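Local structure of ParB-like N-terminal domain-containing protein (Pyrococcus furiosus, 1VK1) at residues L32-L37 with V164-D169; F50-L55 with H71-G76; M54-I59 with S87-Y92; D91-G96 with P203-V208; G121-E126 with A150-L155. The protein is of unproven function but probably binds ATP and acts as a kinase, perhaps on serine. One frame throughout, in Å; residues are numbered along the deposited sequence. Where two conformers were deposited one is given.

Contact 1. Residues L32-L37 with V164-D169; sequences LVQREL and VLDEMD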
# COMPACT_ATOMS: atom_id res chain seq x y z
N LEU A 32 -1.59 0.07 -7.29
CA LEU A 32 -2.57 -0.86 -6.75
C LEU A 32 -2.14 -2.31 -6.83
O LEU A 32 -1.32 -2.68 -7.68
CB LEU A 32 -3.89 -0.71 -7.49
CG LEU A 32 -4.43 0.69 -7.60
CD1 LEU A 32 -5.72 0.65 -8.43
CD2 LEU A 32 -4.68 1.32 -6.24
N VAL A 33 -2.73 -3.12 -5.95
CA VAL A 33 -2.67 -4.60 -6.01
C VAL A 33 -3.99 -5.08 -6.62
O VAL A 33 -5.08 -4.73 -6.13
CB VAL A 33 -2.52 -5.19 -4.61
CG1 VAL A 33 -2.44 -6.71 -4.68
CG2 VAL A 33 -1.30 -4.61 -3.91
N GLN A 34 -3.93 -5.82 -7.72
CA GLN A 34 -5.15 -6.20 -8.43
C GLN A 34 -6.15 -6.92 -7.52
O GLN A 34 -7.35 -6.62 -7.55
CB GLN A 34 -4.83 -7.07 -9.66
CG GLN A 34 -6.07 -7.42 -10.48
CD GLN A 34 -5.76 -8.14 -11.78
OE1 GLN A 34 -4.63 -8.13 -12.26
NE2 GLN A 34 -6.78 -8.75 -12.36
N ARG A 35 -5.67 -7.83 -6.69
CA ARG A 35 -6.57 -8.57 -5.82
C ARG A 35 -7.29 -7.65 -4.85
O ARG A 35 -8.48 -7.83 -4.58
CB ARG A 35 -5.81 -9.65 -5.06
CG ARG A 35 -6.69 -10.54 -4.19
CD ARG A 35 -5.95 -11.72 -3.61
NE ARG A 35 -5.31 -12.56 -4.62
CZ ARG A 35 -5.94 -13.40 -5.43
NH1 ARG A 35 -7.26 -13.56 -5.36
NH2 ARG A 35 -5.25 -14.10 -6.30
N GLU A 36 -6.58 -6.67 -4.31
CA GLU A 36 -7.19 -5.73 -3.37
C GLU A 36 -8.24 -4.83 -4.04
O GLU A 36 -9.27 -4.51 -3.45
CB GLU A 36 -6.10 -4.91 -2.67
CG GLU A 36 -5.47 -5.62 -1.47
CD GLU A 36 -6.44 -5.73 -0.31
OE1 GLU A 36 -7.03 -4.70 0.07
OE2 GLU A 36 -6.61 -6.85 0.21
N LEU A 37 -7.98 -4.43 -5.28
CA LEU A 37 -8.92 -3.64 -6.04
C LEU A 37 -10.20 -4.43 -6.30
O LEU A 37 -11.31 -3.95 -6.05
CB LEU A 37 -8.27 -3.22 -7.36
CG LEU A 37 -9.20 -2.45 -8.29
CD1 LEU A 37 -9.68 -1.16 -7.73
CD2 LEU A 37 -8.51 -2.21 -9.62
N VAL A 164 5.78 -8.31 -10.80
CA VAL A 164 5.98 -9.76 -10.81
C VAL A 164 5.15 -10.42 -9.71
O VAL A 164 4.45 -11.40 -9.97
CB VAL A 164 7.46 -10.11 -10.66
CG1 VAL A 164 7.65 -11.59 -10.37
CG2 VAL A 164 8.21 -9.70 -11.92
N LEU A 165 5.21 -9.88 -8.50
CA LEU A 165 4.43 -10.44 -7.42
C LEU A 165 2.92 -10.43 -7.68
O LEU A 165 2.24 -11.41 -7.39
CB LEU A 165 4.73 -9.74 -6.12
CG LEU A 165 6.18 -9.88 -5.60
CD1 LEU A 165 6.37 -9.09 -4.33
CD2 LEU A 165 6.56 -11.34 -5.39
N ASP A 166 2.41 -9.34 -8.23
CA ASP A 166 0.99 -9.24 -8.54
C ASP A 166 0.61 -10.29 -9.61
O ASP A 166 -0.42 -10.96 -9.50
CB ASP A 166 0.72 -7.81 -9.04
CG ASP A 166 -0.81 -7.49 -9.13
OD1 ASP A 166 -1.63 -8.40 -9.42
OD2 ASP A 166 -1.27 -6.38 -8.92
N GLU A 167 1.44 -10.46 -10.63
CA GLU A 167 1.18 -11.46 -11.65
C GLU A 167 1.17 -12.87 -11.08
O GLU A 167 0.28 -13.66 -11.41
CB GLU A 167 2.19 -11.31 -12.77
CG GLU A 167 1.92 -10.04 -13.59
CD GLU A 167 3.07 -9.59 -14.48
OE1 GLU A 167 4.13 -10.23 -14.50
OE2 GLU A 167 2.89 -8.57 -15.17
N MET A 168 2.14 -13.18 -10.22
CA MET A 168 2.22 -14.50 -9.63
C MET A 168 1.08 -14.75 -8.65
O MET A 168 0.58 -15.86 -8.54
CB MET A 168 3.58 -14.72 -8.96
CG MET A 168 4.74 -14.70 -9.96
SD MET A 168 6.33 -15.09 -9.22
CE MET A 168 6.20 -16.90 -9.14
N ASP A 169 0.64 -13.69 -7.95
CA ASP A 169 -0.53 -13.71 -7.07
C ASP A 169 -1.77 -14.06 -7.89
O ASP A 169 -2.52 -14.98 -7.56
CB ASP A 169 -0.62 -12.31 -6.41
CG ASP A 169 -1.85 -12.09 -5.57
OD1 ASP A 169 -2.48 -13.04 -5.17
OD2 ASP A 169 -2.22 -10.94 -5.24
O HOH W 1 0.53 -4.65 -8.06
O HOH W 2 -3.24 -9.36 -7.22
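R35 reaches D169 side-on and holds it with two nitrogens. R35 NE gives a hydrogen bond to D169 OD1 at 2.9 Å, the core of a salt bridge. NH2 gives a longer one to the same OD1, from the same face of the carboxylate. R35 NH2 also bonds to the backbone O of D169 at 3.1 Å, and that donor stands well above the carbonyl plane. A bend at chi3 (-56°) turns the guanidinium edge-on to both acceptors. At the second anchor, D166 OD2 accepts from Q34 N at 3.0 Å on the syn side, in a nearly straight bond (169°). V33 is the N-cap residue, so D166 takes up a backbone N-H in the first turn of the helix. One water joins R35 N to D166 OD1 and D169 OD2. Another links L32 O to D166 OD2. The contact thus ties the start of helix 34-47, in the ParB-like part, to helix 161-170 of the SerK-like part. Helix 71-80 packs on L32, and helix 114-119 touches V164 and M168.

Contact 2. Residues F50-L55 with H71-G76; sequences FWKPML and HHRWAG. With PO4 (phosphate ion), chain B.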
# COMPACT_ATOMS: atom_id res chain seq x y z
N PHE A 50 -20.35 1.52 2.02
CA PHE A 50 -18.98 2.02 2.12
C PHE A 50 -18.77 2.41 3.56
O PHE A 50 -19.44 3.30 4.07
CB PHE A 50 -18.84 3.23 1.18
CG PHE A 50 -17.44 3.71 1.00
CD1 PHE A 50 -16.62 3.19 0.03
CD2 PHE A 50 -16.93 4.70 1.82
CE1 PHE A 50 -15.32 3.65 -0.12
CE2 PHE A 50 -15.60 5.15 1.65
CZ PHE A 50 -14.83 4.62 0.70
N TRP A 51 -17.86 1.74 4.24
CA TRP A 51 -17.76 1.92 5.70
C TRP A 51 -16.44 2.45 6.22
O TRP A 51 -16.32 2.71 7.43
CB TRP A 51 -18.15 0.65 6.43
CG TRP A 51 -17.42 -0.52 6.05
CD1 TRP A 51 -17.82 -1.47 5.15
CD2 TRP A 51 -16.17 -0.98 6.60
NE1 TRP A 51 -16.88 -2.47 5.08
CE2 TRP A 51 -15.87 -2.20 5.96
CE3 TRP A 51 -15.27 -0.49 7.56
CZ2 TRP A 51 -14.72 -2.92 6.24
CZ3 TRP A 51 -14.13 -1.22 7.83
CH2 TRP A 51 -13.87 -2.41 7.17
N LYS A 52 -15.45 2.58 5.35
CA LYS A 52 -14.13 3.00 5.80
C LYS A 52 -13.76 4.28 5.08
O LYS A 52 -13.47 4.25 3.87
CB LYS A 52 -13.08 1.90 5.50
CG LYS A 52 -11.78 2.10 6.26
CD LYS A 52 -10.80 0.94 6.07
CE LYS A 52 -9.47 1.21 6.78
NZ LYS A 52 -8.54 0.04 6.73
N PRO A 53 -13.76 5.43 5.78
CA PRO A 53 -13.57 6.71 5.08
C PRO A 53 -12.19 6.80 4.45
O PRO A 53 -11.23 6.22 4.96
CB PRO A 53 -13.71 7.75 6.19
CG PRO A 53 -13.35 7.02 7.44
CD PRO A 53 -13.88 5.61 7.24
N MET A 54 -12.10 7.52 3.36
CA MET A 54 -10.80 7.93 2.85
C MET A 54 -10.10 8.75 3.90
O MET A 54 -10.75 9.49 4.64
CB MET A 54 -10.98 8.79 1.61
CG MET A 54 -11.69 8.13 0.43
SD MET A 54 -10.73 6.74 -0.31
CE MET A 54 -9.25 7.64 -0.81
N LEU A 55 -8.78 8.66 3.96
CA LEU A 55 -7.96 9.63 4.69
C LEU A 55 -7.22 10.45 3.66
O LEU A 55 -6.55 9.89 2.79
CB LEU A 55 -6.95 8.96 5.64
CG LEU A 55 -7.55 8.02 6.66
CD1 LEU A 55 -6.43 7.43 7.56
CD2 LEU A 55 -8.63 8.68 7.48
N HIS A 71 -6.35 4.06 -1.44
CA HIS A 71 -6.12 3.97 -2.88
C HIS A 71 -7.05 2.98 -3.57
O HIS A 71 -7.58 3.27 -4.63
CB HIS A 71 -4.67 3.59 -3.20
CG HIS A 71 -3.68 4.66 -2.86
ND1 HIS A 71 -3.17 4.83 -1.59
CD2 HIS A 71 -3.12 5.62 -3.63
CE1 HIS A 71 -2.33 5.86 -1.61
NE2 HIS A 71 -2.30 6.37 -2.82
N HIS A 72 -7.24 1.81 -2.98
CA HIS A 72 -8.06 0.79 -3.60
C HIS A 72 -9.53 1.16 -3.57
O HIS A 72 -10.27 0.87 -4.53
CB HIS A 72 -7.78 -0.59 -3.01
CG HIS A 72 -6.39 -1.07 -3.28
ND1 HIS A 72 -5.32 -0.72 -2.49
CD2 HIS A 72 -5.90 -1.81 -4.29
CE1 HIS A 72 -4.23 -1.27 -3.00
NE2 HIS A 72 -4.55 -1.94 -4.09
N ARG A 73 -9.96 1.81 -2.49
CA ARG A 73 -11.32 2.34 -2.39
C ARG A 73 -11.60 3.43 -3.42
O ARG A 73 -12.61 3.39 -4.13
CB ARG A 73 -11.57 2.86 -0.96
CG ARG A 73 -11.47 1.74 0.08
CD ARG A 73 -11.93 2.07 1.49
NE ARG A 73 -11.26 3.13 2.20
CZ ARG A 73 -10.09 3.04 2.87
NH1 ARG A 73 -9.32 1.95 2.85
NH2 ARG A 73 -9.68 4.09 3.53
N TRP A 74 -10.68 4.38 -3.55
CA TRP A 74 -10.79 5.44 -4.55
C TRP A 74 -10.83 4.87 -5.96
O TRP A 74 -11.71 5.20 -6.76
CB TRP A 74 -9.61 6.42 -4.38
CG TRP A 74 -9.32 7.31 -5.53
CD1 TRP A 74 -9.95 8.48 -5.86
CD2 TRP A 74 -8.25 7.16 -6.46
NE1 TRP A 74 -9.34 9.03 -6.97
CE2 TRP A 74 -8.30 8.24 -7.35
CE3 TRP A 74 -7.23 6.21 -6.63
CZ2 TRP A 74 -7.36 8.40 -8.39
CZ3 TRP A 74 -6.32 6.36 -7.65
CH2 TRP A 74 -6.39 7.44 -8.51
N ALA A 75 -9.89 3.98 -6.27
CA ALA A 75 -9.79 3.45 -7.60
C ALA A 75 -11.00 2.56 -7.92
O ALA A 75 -11.50 2.56 -9.05
CB ALA A 75 -8.48 2.67 -7.78
N GLY A 76 -11.47 1.79 -6.94
CA GLY A 76 -12.64 0.95 -7.14
C GLY A 76 -13.89 1.78 -7.39
O GLY A 76 -14.68 1.47 -8.28
P PO4 B . -4.21 1.68 0.11
O1 PO4 B . -2.99 1.46 -0.96
O2 PO4 B . -5.51 1.16 -0.63
O3 PO4 B . -3.91 0.87 1.32
O4 PO4 B . -4.32 3.17 0.40
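R73 lies across the backbone of K52 and P53. R73 NH2 gives a bent hydrogen bond to P53 O at 3.0 Å, from above the carbonyl plane. R73 NE is also 3.0 Å from K52 O. K52 crosses the arginine at about a right angle and lays its CD over one guanidinium face, with K52 CD 3.7 Å from R73 NH1. The edge of the F50 ring meets the aliphatic part, with F50 CE1 3.9 Å from R73 CB. M54 runs past R73 in the opposite direction and sets M54 CE against W74 CB at 3.8 Å. Its chain folds back at chi2 (-66°) and chi3 (-61°), which brings the methyl to the helix. Helix 71-80 follows strand 65-67 in the ParB-like fold and holds a phosphate at its N-terminal end. The ion is probably from the crystallisation liquor, but may mark an anion pocket. H71 N and ND1 both bond to its O4, and H72 N and ND1 to its O2. Cutting R73 back to an alanine is likely to strip P53 O of its donor and D69 of its salt-bridge mate. Farther out, H29 N and V33 N donate to the NE2 atoms of H71 and H72, which fixes the turn of both rings.

Contact 3. Residues M54-I59 with S87-Y92; sequences MLLAKI and SVILDY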
# COMPACT_ATOMS: atom_id res chain seq x y z
N MET A 54 -12.10 7.52 3.36
CA MET A 54 -10.80 7.93 2.85
C MET A 54 -10.10 8.75 3.90
O MET A 54 -10.75 9.49 4.64
CB MET A 54 -10.98 8.79 1.61
CG MET A 54 -11.69 8.13 0.43
SD MET A 54 -10.73 6.74 -0.31
CE MET A 54 -9.25 7.64 -0.81
N LEU A 55 -8.78 8.66 3.96
CA LEU A 55 -7.96 9.63 4.69
C LEU A 55 -7.22 10.45 3.66
O LEU A 55 -6.55 9.89 2.79
CB LEU A 55 -6.95 8.96 5.64
CG LEU A 55 -7.55 8.02 6.66
CD1 LEU A 55 -6.43 7.43 7.56
CD2 LEU A 55 -8.63 8.68 7.48
N LEU A 56 -7.39 11.78 3.75
CA LEU A 56 -6.86 12.72 2.79
C LEU A 56 -6.09 13.82 3.48
O LEU A 56 -6.32 14.12 4.65
CB LEU A 56 -8.00 13.39 2.02
CG LEU A 56 -8.96 12.47 1.25
CD1 LEU A 56 -10.03 13.36 0.58
CD2 LEU A 56 -8.27 11.61 0.24
N ALA A 57 -5.23 14.49 2.73
CA ALA A 57 -4.55 15.71 3.18
C ALA A 57 -4.46 16.66 2.02
O ALA A 57 -4.12 16.27 0.91
CB ALA A 57 -3.17 15.40 3.71
N LYS A 58 -4.74 17.93 2.24
CA LYS A 58 -4.68 18.88 1.14
C LYS A 58 -3.22 19.06 0.68
O LYS A 58 -2.30 19.16 1.47
CB LYS A 58 -5.32 20.24 1.53
CG LYS A 58 -5.36 21.27 0.35
CD LYS A 58 -6.38 22.39 0.53
CE LYS A 58 -7.77 21.98 0.02
NZ LYS A 58 -8.67 23.16 -0.12
N ILE A 59 -3.04 19.12 -0.63
CA ILE A 59 -1.75 19.42 -1.23
C ILE A 59 -1.60 20.96 -1.26
O ILE A 59 -2.42 21.65 -1.85
CB ILE A 59 -1.65 18.82 -2.62
CG1 ILE A 59 -1.73 17.29 -2.54
CG2 ILE A 59 -0.34 19.24 -3.28
CD1 ILE A 59 -1.96 16.63 -3.86
N SER A 87 -14.74 11.15 3.53
CA SER A 87 -13.34 11.37 3.77
C SER A 87 -13.10 12.09 5.10
O SER A 87 -13.89 12.91 5.54
CB SER A 87 -12.76 12.21 2.63
OG SER A 87 -12.93 11.62 1.36
N VAL A 88 -11.95 11.79 5.69
CA VAL A 88 -11.44 12.52 6.84
C VAL A 88 -10.25 13.30 6.33
O VAL A 88 -9.35 12.72 5.73
CB VAL A 88 -11.05 11.56 7.98
CG1 VAL A 88 -10.35 12.31 9.13
CG2 VAL A 88 -12.27 10.82 8.49
N ILE A 89 -10.24 14.60 6.57
CA ILE A 89 -9.18 15.49 6.13
C ILE A 89 -8.19 15.72 7.28
O ILE A 89 -8.58 16.18 8.35
CB ILE A 89 -9.76 16.84 5.67
CG1 ILE A 89 -10.96 16.65 4.73
CG2 ILE A 89 -8.67 17.72 5.05
CD1 ILE A 89 -10.68 15.92 3.56
N LEU A 90 -6.93 15.37 7.06
CA LEU A 90 -5.85 15.42 8.03
C LEU A 90 -4.91 16.56 7.71
O LEU A 90 -4.79 16.99 6.55
CB LEU A 90 -5.03 14.11 7.91
CG LEU A 90 -5.72 12.78 8.04
CD1 LEU A 90 -4.74 11.65 7.74
CD2 LEU A 90 -6.29 12.61 9.41
N ASP A 91 -4.21 17.06 8.73
CA ASP A 91 -3.01 17.86 8.52
C ASP A 91 -1.86 16.86 8.45
O ASP A 91 -1.48 16.29 9.45
CB ASP A 91 -2.80 18.85 9.68
CG ASP A 91 -1.46 19.59 9.60
OD1 ASP A 91 -0.68 19.38 8.62
OD2 ASP A 91 -1.10 20.40 10.49
N TYR A 92 -1.32 16.68 7.26
CA TYR A 92 -0.37 15.59 7.02
C TYR A 92 0.89 15.73 7.90
O TYR A 92 1.43 14.73 8.35
CB TYR A 92 0.00 15.54 5.55
CG TYR A 92 0.68 14.25 5.16
CD1 TYR A 92 0.08 13.00 5.42
CD2 TYR A 92 1.90 14.25 4.50
CE1 TYR A 92 0.70 11.81 5.06
CE2 TYR A 92 2.51 13.07 4.14
CZ TYR A 92 1.90 11.85 4.42
OH TYR A 92 2.51 10.67 4.06
O HOH W 3 -5.47 19.04 4.75
O HOH W 4 -1.72 18.53 4.57
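L55 and V88 lie side by side on the buried face of a parallel strand pair and point the same way, with L55 CD2 3.8 Å from V88 CB. With CG anti to the carbonyl carbon (chi1 -56°), L55 sends its CD2 methyl to V88. L90 CD1 closes on L55 CB from two residues beyond V88, on the same face. A57 shares this face, and farther along Y92 CB packs on A57 CB at 3.7 Å. On the other face L56 CD1 meets I89 CD1 at 4.0 Å. L56 CD1 also lies over S87, 3.6 Å from S87 CB. The backbones between these faces are joined by three nearly straight bonds. V88 N gives to M54 O, L56 N to V88 O at 2.9 Å, and L90 N to L56 O. CA-H...O contacts from S87, L55 and I89 lie beside them. Then the pair opens, and water takes over. One water accepts from K58 N and donates to L90 O, at 2.8 Å from each. A second spans K58 O and Y92 N with longer bonds. K58 NZ turns to a salt bridge with D63. The two parallel strands are joined through strand 65-67 and helix 71-80, and form the middle pair of a mixed four-stranded sheet. Strand 19-22 flanks 84-90, and strand 65-67 flanks 54-58. Helix 205-213 packs on I59 and Y92.

Contact 4. Residues D91-G96 with P203-V208; sequences DYFDEG and PTKEEV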
# COMPACT_ATOMS: atom_id res chain seq x y z
N ASP A 91 -4.21 17.06 8.73
CA ASP A 91 -3.01 17.86 8.52
C ASP A 91 -1.86 16.86 8.45
O ASP A 91 -1.48 16.29 9.45
CB ASP A 91 -2.80 18.85 9.68
CG ASP A 91 -1.46 19.59 9.60
OD1 ASP A 91 -0.68 19.38 8.62
OD2 ASP A 91 -1.10 20.40 10.49
N TYR A 92 -1.32 16.68 7.26
CA TYR A 92 -0.37 15.59 7.02
C TYR A 92 0.89 15.73 7.90
O TYR A 92 1.43 14.73 8.35
CB TYR A 92 0.00 15.54 5.55
CG TYR A 92 0.68 14.25 5.16
CD1 TYR A 92 0.08 13.00 5.42
CD2 TYR A 92 1.90 14.25 4.50
CE1 TYR A 92 0.70 11.81 5.06
CE2 TYR A 92 2.51 13.07 4.14
CZ TYR A 92 1.90 11.85 4.42
OH TYR A 92 2.51 10.67 4.06
N PHE A 93 1.31 16.97 8.18
CA PHE A 93 2.58 17.19 8.90
C PHE A 93 2.39 17.41 10.39
O PHE A 93 3.32 17.77 11.10
CB PHE A 93 3.38 18.28 8.21
CG PHE A 93 3.92 17.84 6.89
CD1 PHE A 93 4.96 16.91 6.82
CD2 PHE A 93 3.35 18.29 5.71
CE1 PHE A 93 5.45 16.46 5.62
CE2 PHE A 93 3.84 17.84 4.48
CZ PHE A 93 4.90 16.93 4.44
N ASP A 94 1.19 17.10 10.86
CA ASP A 94 0.97 16.95 12.27
C ASP A 94 1.79 15.74 12.76
O ASP A 94 1.82 14.70 12.08
CB ASP A 94 -0.52 16.73 12.53
CG ASP A 94 -0.87 16.77 14.00
OD1 ASP A 94 -1.40 17.80 14.45
OD2 ASP A 94 -0.64 15.82 14.78
N GLU A 95 2.44 15.88 13.91
CA GLU A 95 3.30 14.81 14.46
C GLU A 95 2.54 13.52 14.78
O GLU A 95 3.14 12.45 14.85
CB GLU A 95 4.07 15.31 15.71
CG GLU A 95 5.31 16.13 15.38
CD GLU A 95 6.39 15.31 14.69
OE1 GLU A 95 6.91 14.35 15.31
OE2 GLU A 95 6.71 15.61 13.53
N GLY A 96 1.23 13.63 14.98
CA GLY A 96 0.38 12.49 15.24
C GLY A 96 0.21 11.55 14.05
O GLY A 96 -0.15 10.39 14.25
N PRO A 203 9.08 5.31 3.19
CA PRO A 203 9.32 6.71 2.88
C PRO A 203 9.04 7.56 4.12
O PRO A 203 8.35 7.11 5.04
CB PRO A 203 8.28 7.01 1.79
CG PRO A 203 7.16 6.11 2.14
CD PRO A 203 7.79 4.82 2.63
N THR A 204 9.56 8.77 4.14
CA THR A 204 9.11 9.76 5.08
C THR A 204 7.86 10.48 4.54
O THR A 204 7.55 10.44 3.34
CB THR A 204 10.17 10.82 5.33
OG1 THR A 204 10.39 11.53 4.10
CG2 THR A 204 11.56 10.17 5.74
N LYS A 205 7.16 11.17 5.42
CA LYS A 205 6.03 11.98 4.97
C LYS A 205 6.46 13.03 3.98
O LYS A 205 5.76 13.30 3.01
CB LYS A 205 5.29 12.62 6.16
CG LYS A 205 4.54 11.61 7.00
CD LYS A 205 3.58 12.25 8.01
CE LYS A 205 4.32 13.09 9.02
NZ LYS A 205 3.40 13.63 10.05
N GLU A 206 7.62 13.64 4.19
CA GLU A 206 8.13 14.61 3.24
C GLU A 206 8.34 14.00 1.85
O GLU A 206 8.02 14.63 0.84
CB GLU A 206 9.42 15.27 3.78
CG GLU A 206 9.20 16.21 4.99
CD GLU A 206 8.96 15.51 6.34
OE1 GLU A 206 9.17 14.25 6.48
OE2 GLU A 206 8.55 16.25 7.29
N GLU A 207 8.87 12.77 1.79
CA GLU A 207 9.04 12.07 0.53
C GLU A 207 7.70 11.76 -0.15
O GLU A 207 7.60 11.85 -1.35
CB GLU A 207 9.86 10.80 0.74
CG GLU A 207 11.34 11.11 1.02
CD GLU A 207 12.14 9.92 1.53
OE1 GLU A 207 11.55 8.96 2.01
OE2 GLU A 207 13.39 10.02 1.48
N VAL A 208 6.70 11.39 0.64
CA VAL A 208 5.36 11.12 0.08
C VAL A 208 4.78 12.38 -0.54
O VAL A 208 4.32 12.36 -1.69
CB VAL A 208 4.39 10.57 1.17
CG1 VAL A 208 2.94 10.47 0.62
CG2 VAL A 208 4.82 9.24 1.67
O HOH W 5 5.29 15.50 11.14
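K205 crosses over one face of the Y92 ring and ends at the type I beta turn D91-D94, near the start of helix 205-213. The tight part is the tyrosine. K205 CD sits over the centre of the Y92 ring, 4.0 Å from the centroid, in a CH-pi contact. K205 CB comes to Y92 CE2 at 3.5 Å. The phenol oxygen lies against V208, with Y92 OH 3.4 Å from V208 CB, and H225 takes part in a hydrogen bond with that hydroxyl. The bend at chi3 of K205 (-63°) lifts NZ away from the ring face to Y92 O, where it donates in the carbonyl plane. V97 O is a further acceptor for this ammonium group. With an alanine here instead of K205, Y92 O is likely to lose its donor and the ring face its cover. The outer side is looser. F93 is exposed, and F93 CE1 meets E206 OE2 at 3.5 Å obliquely. Here a water bridges F93 O, E95 OE2 and K205 NZ. Asx turns at D91 and D94 shape the loop. On the helix side T204 and E207 form a capping box: E207 N gives to T204 OG1 at 3.0 Å, and T204 N gives to E207 OE1 at 2.9 Å.

Contact 5. Residues G121-E126 with A150-L155; sequences GLEVIE and AIPGGL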
# COMPACT_ATOMS: atom_id res chain seq x y z
N GLY A 121 14.42 -8.26 -15.85
CA GLY A 121 15.64 -7.46 -15.91
C GLY A 121 16.23 -7.09 -14.56
O GLY A 121 17.13 -6.26 -14.49
N LEU A 122 15.73 -7.70 -13.49
CA LEU A 122 16.26 -7.44 -12.17
C LEU A 122 17.41 -8.34 -11.83
O LEU A 122 17.50 -9.47 -12.33
CB LEU A 122 15.19 -7.66 -11.13
CG LEU A 122 13.99 -6.73 -11.23
CD1 LEU A 122 12.85 -7.29 -10.45
CD2 LEU A 122 14.34 -5.33 -10.74
N GLU A 123 18.29 -7.87 -10.96
CA GLU A 123 19.32 -8.70 -10.38
C GLU A 123 18.86 -9.18 -9.03
O GLU A 123 18.16 -8.44 -8.29
CB GLU A 123 20.63 -7.94 -10.24
CG GLU A 123 21.24 -7.45 -11.53
CD GLU A 123 22.48 -6.63 -11.29
OE1 GLU A 123 23.51 -7.21 -10.90
OE2 GLU A 123 22.41 -5.40 -11.46
N VAL A 124 19.23 -10.40 -8.69
CA VAL A 124 18.96 -10.96 -7.39
C VAL A 124 20.26 -11.59 -6.91
O VAL A 124 20.70 -12.61 -7.44
CB VAL A 124 17.81 -12.02 -7.44
CG1 VAL A 124 17.46 -12.47 -6.05
CG2 VAL A 124 16.59 -11.45 -8.16
N ILE A 125 20.87 -10.97 -5.90
CA ILE A 125 22.25 -11.27 -5.50
C ILE A 125 22.29 -11.74 -4.07
O ILE A 125 21.86 -11.02 -3.17
CB ILE A 125 23.13 -9.99 -5.65
CG1 ILE A 125 23.10 -9.47 -7.09
CG2 ILE A 125 24.59 -10.28 -5.20
CD1 ILE A 125 23.72 -8.08 -7.25
N GLU A 126 22.85 -12.92 -3.82
CA GLU A 126 22.97 -13.35 -2.45
C GLU A 126 23.88 -12.36 -1.70
O GLU A 126 24.99 -12.04 -2.15
CB GLU A 126 23.50 -14.78 -2.34
CG GLU A 126 23.19 -15.41 -1.00
CD GLU A 126 23.55 -16.89 -0.91
OE1 GLU A 126 24.08 -17.45 -1.90
OE2 GLU A 126 23.30 -17.48 0.16
N ALA A 150 19.82 -9.46 -2.13
CA ALA A 150 19.64 -8.05 -2.49
C ALA A 150 19.09 -7.93 -3.89
O ALA A 150 19.55 -8.62 -4.80
CB ALA A 150 20.99 -7.31 -2.39
N ILE A 151 18.10 -7.06 -4.06
CA ILE A 151 17.62 -6.68 -5.39
C ILE A 151 17.99 -5.22 -5.57
O ILE A 151 17.34 -4.32 -5.02
CB ILE A 151 16.09 -6.90 -5.51
CG1 ILE A 151 15.77 -8.38 -5.24
CG2 ILE A 151 15.62 -6.44 -6.87
CD1 ILE A 151 14.28 -8.67 -5.04
N PRO A 152 19.08 -4.95 -6.29
CA PRO A 152 19.55 -3.59 -6.43
C PRO A 152 18.59 -2.70 -7.19
O PRO A 152 17.75 -3.17 -7.97
CB PRO A 152 20.89 -3.73 -7.16
CG PRO A 152 20.98 -5.09 -7.63
CD PRO A 152 19.96 -5.92 -6.97
N GLY A 153 18.70 -1.42 -6.93
CA GLY A 153 17.92 -0.42 -7.60
C GLY A 153 17.21 0.52 -6.66
O GLY A 153 17.59 0.69 -5.50
N GLY A 154 16.16 1.13 -7.19
CA GLY A 154 15.36 2.09 -6.46
C GLY A 154 13.91 1.97 -6.83
O GLY A 154 13.38 0.87 -6.97
N LEU A 155 13.26 3.10 -7.01
CA LEU A 155 11.82 3.12 -7.23
C LEU A 155 11.35 2.25 -8.38
O LEU A 155 10.39 1.50 -8.25
CB LEU A 155 11.37 4.56 -7.45
CG LEU A 155 9.87 4.67 -7.69
CD1 LEU A 155 9.08 3.91 -6.62
CD2 LEU A 155 9.47 6.11 -7.72
O HOH W 6 17.97 -5.14 -10.00
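I125 and A150 form an antiparallel hydrogen-bonded pair at the edge of a four-stranded sheet in the SerK-like part. I125 N gives to A150 O at 2.9 Å, and A150 N returns a bond to I125 O at 2.8 Å. Beyond this pair the chains stay close without further direct backbone bonds. E123 O is buried and has no hydrogen-bond partner in the model. I151 CA meets E123 O at 3.4 Å, in a CA-H...O contact, and P152 CD also touches it. Strand 125-126 is one of the two outermost strands of the antiparallel sheet, next to 148-151. P152 packs across two side chains. P152 CG is 3.9 Å from E123 CB and 4.1 Å from I125 CD1, and the ring crosses both at about a right angle. I151 instead meets L122 and V124. I151 CG2 touches L122 CD2 at 4.2 Å, and its CG1 faces V124 CG2. Helix 114-119 packs on L122, V124 and I151, with V161 of helix 161-170 on L122 and I151. One water joins E123 N to P152 O.

How the contacts relate
Contacts 2 and 3 share strand 54-58, and their centres lie 12 Å apart. Contact 3 pairs it with strand 84-90, while contact 2 sets helix 71-80 beside its start. Both lie wholly in the ParB-like part. Contact 4 begins on D91 and Y92, where contact 3 ends, and joins that part to the later helix 205-213. Contact 5 lies in the SerK-like part, about 34 Å from contact 3 between centres. Contact 1 bridges the two parts, and contacts 2, 3 and 5 are nested in the loop it closes. It touches contact 2 where V33 N meets H72 NE2, probably as a hydrogen bond. The interface is therefore linked to a histidine that holds a phosphate ion, probably from the crystallisation liquor.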